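Side-chain contact in Cys-Gly metallodipeptidase DUG1 (Saccharomyces cerevisiae, PDB 4G1P), which hydrolyses the dipeptide Cys-Gly as a zinc- or manganese-dependent peptidase and serves as catalytic component of the complex that degrades glutathione: residues Thr139-Ser144 / Leu440-Gly445. Numbering follows the deposited sequence.
Sequences TGPLLS and LPMGRG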
loop_
_atom_site.group_PDB
_atom_site.type_symbol
_atom_site.label_atom_id
_atom_site.label_comp_id
_atom_site.label_asym_id
_atom_site.label_seq_id
_atom_site.Cartn_x
_atom_site.Cartn_y
_atom_site.Cartn_z
ATOM N N THR A 139 -7.437 6.316 25.060
ATOM C CA THR A 139 -6.691 7.044 26.094
ATOM C C THR A 139 -7.554 8.007 26.952
ATOM O O THR A 139 -7.359 8.119 28.161
ATOM C CB THR A 139 -5.461 7.754 25.479
ATOM O OG1 THR A 139 -4.634 6.774 24.847
ATOM C CG2 THR A 139 -4.650 8.454 26.531
ATOM N N GLY A 140 -8.510 8.684 26.326
ATOM C CA GLY A 140 -9.469 9.472 27.073
ATOM C C GLY A 140 -10.202 8.674 28.150
ATOM O O GLY A 140 -10.141 9.024 29.336
ATOM N N PRO A 141 -10.905 7.596 27.746
ATOM C CA PRO A 141 -11.649 6.799 28.728
ATOM C C PRO A 141 -10.736 6.208 29.799
ATOM O O PRO A 141 -11.069 6.305 30.977
ATOM C CB PRO A 141 -12.269 5.685 27.876
ATOM C CG PRO A 141 -12.347 6.270 26.496
ATOM C CD PRO A 141 -11.123 7.111 26.368
ATOM N N LEU A 142 -9.613 5.622 29.395
ATOM C CA LEU A 142 -8.654 5.066 30.340
ATOM C C LEU A 142 -8.300 6.081 31.426
ATOM O O LEU A 142 -8.465 5.809 32.616
ATOM C CB LEU A 142 -7.381 4.620 29.616
ATOM C CG LEU A 142 -6.297 3.893 30.409
ATOM C CD1 LEU A 142 -5.456 3.055 29.468
ATOM C CD2 LEU A 142 -5.408 4.861 31.153
ATOM N N LEU A 143 -7.789 7.241 31.018
ATOM C CA LEU A 143 -7.364 8.247 31.985
ATOM C C LEU A 143 -8.537 8.739 32.844
ATOM O O LEU A 143 -8.347 9.182 33.980
ATOM C CB LEU A 143 -6.680 9.422 31.285
ATOM C CG LEU A 143 -5.335 9.130 30.620
ATOM C CD1 LEU A 143 -4.850 10.334 29.814
ATOM C CD2 LEU A 143 -4.304 8.717 31.668
ATOM N N SER A 144 -9.746 8.646 32.306
ATOM C CA SER A 144 -10.926 9.069 33.043
ATOM C C SER A 144 -11.016 8.386 34.405
ATOM O O SER A 144 -11.347 9.031 35.404
ATOM C CB SER A 144 -12.191 8.803 32.236
ATOM O OG SER A 144 -12.280 9.671 31.129
ATOM N N LEU A 440 -19.097 0.438 29.517
ATOM C CA LEU A 440 -19.567 1.802 29.772
ATOM C C LEU A 440 -18.947 2.772 28.781
ATOM O O LEU A 440 -17.940 3.416 29.081
ATOM C CB LEU A 440 -19.147 2.239 31.178
ATOM C CG LEU A 440 -20.051 3.126 32.034
ATOM C CD1 LEU A 440 -19.240 3.779 33.124
ATOM C CD2 LEU A 440 -20.814 4.156 31.226
ATOM N N PRO A 441 -19.556 2.898 27.604
ATOM C CA PRO A 441 -19.035 3.763 26.535
ATOM C C PRO A 441 -18.891 5.213 26.976
ATOM O O PRO A 441 -19.794 5.785 27.573
ATOM C CB PRO A 441 -20.115 3.675 25.456
ATOM C CG PRO A 441 -21.363 3.347 26.205
ATOM C CD PRO A 441 -20.916 2.417 27.318
ATOM N N MET A 442 -17.753 5.815 26.681
ATOM C CA MET A 442 -17.623 7.228 26.945
ATOM C C MET A 442 -18.118 8.032 25.765
ATOM O O MET A 442 -19.016 8.865 25.908
ATOM C CB MET A 442 -16.183 7.605 27.250
ATOM C CG MET A 442 -15.973 9.100 27.370
ATOM S SD MET A 442 -14.534 9.438 28.368
ATOM C CE MET A 442 -15.248 9.482 30.018
ATOM N N GLY A 443 -17.535 7.785 24.597
ATOM C CA GLY A 443 -17.777 8.647 23.456
ATOM C C GLY A 443 -18.981 8.341 22.579
ATOM O O GLY A 443 -19.785 7.439 22.861
ATOM N N ARG A 444 -19.090 9.115 21.498
ATOM C CA ARG A 444 -20.178 8.979 20.538
ATOM C C ARG A 444 -19.770 8.099 19.371
ATOM O O ARG A 444 -18.590 7.817 19.180
ATOM C CB ARG A 444 -20.612 10.348 20.028
ATOM C CG ARG A 444 -20.773 11.380 21.126
ATOM C CD ARG A 444 -21.425 12.623 20.586
ATOM N NE ARG A 444 -21.513 13.678 21.589
ATOM C CZ ARG A 444 -21.855 14.933 21.311
ATOM N NH1 ARG A 444 -22.136 15.280 20.056
ATOM N NH2 ARG A 444 -21.906 15.842 22.279
ATOM N N GLY A 445 -20.751 7.665 18.587
ATOM C CA GLY A 445 -20.497 6.724 17.510
ATOM C C GLY A 445 -19.891 7.356 16.274
ATOM O O GLY A 445 -19.643 6.670 15.285
#
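Met442 reaches from the loop 440-445 to the helical turn Gly140-Ser144 and makes every contact between the two segments. Its side chain leaves the loop with CG anti to the backbone N and runs on extended, which carries SD to the helix; the bend at chi3 (-88°) then turns CE toward Ser144. The apolar part of the contact lies along this chain: CB of Met442 packs against CG of Pro141 at 4.1 Å, the two side chains crossing at a slant. Farther out, SD of Met442 settles 3.9 Å from CA of Pro141. Beyond the sulfur, the terminal methyl meets Ser144, with CE of Met442 3.8 Å from CB of Ser144. The sulfur itself also lies near the hydroxyl, SD of Met442 being 3.6 Å from OG of Ser144, but no hydrogen bond joins the segments.

The polar part is internal to the helix. Ser144 OG donates to the carbonyl oxygen of Gly140, one turn earlier, at 2.9 Å, approaching from above the carbonyl plane. Gly140 O also accepts the helical bond from Ser144 N, so two donors from one residue grip it, and the buried hydroxyl is satisfied beside the methionine. An alanine here would probably leave Gly140 O with only the backbone bond and deprive SD and CE of Met442 of the hydroxyl beside them.

In the catalytic domain of this M20 metallopeptidase, helix 135-154 carries the zinc ligand Asp137 near its start, and Pro141 also packs on Ser199, next to the zinc ligand Asp200. The contact joins this helix to the loop following strand 437-439, the outermost strand, within this chain, of the domain's six-stranded sheet, while helix 458-477 covers Ser144 through Phe461, Met465 and Met468.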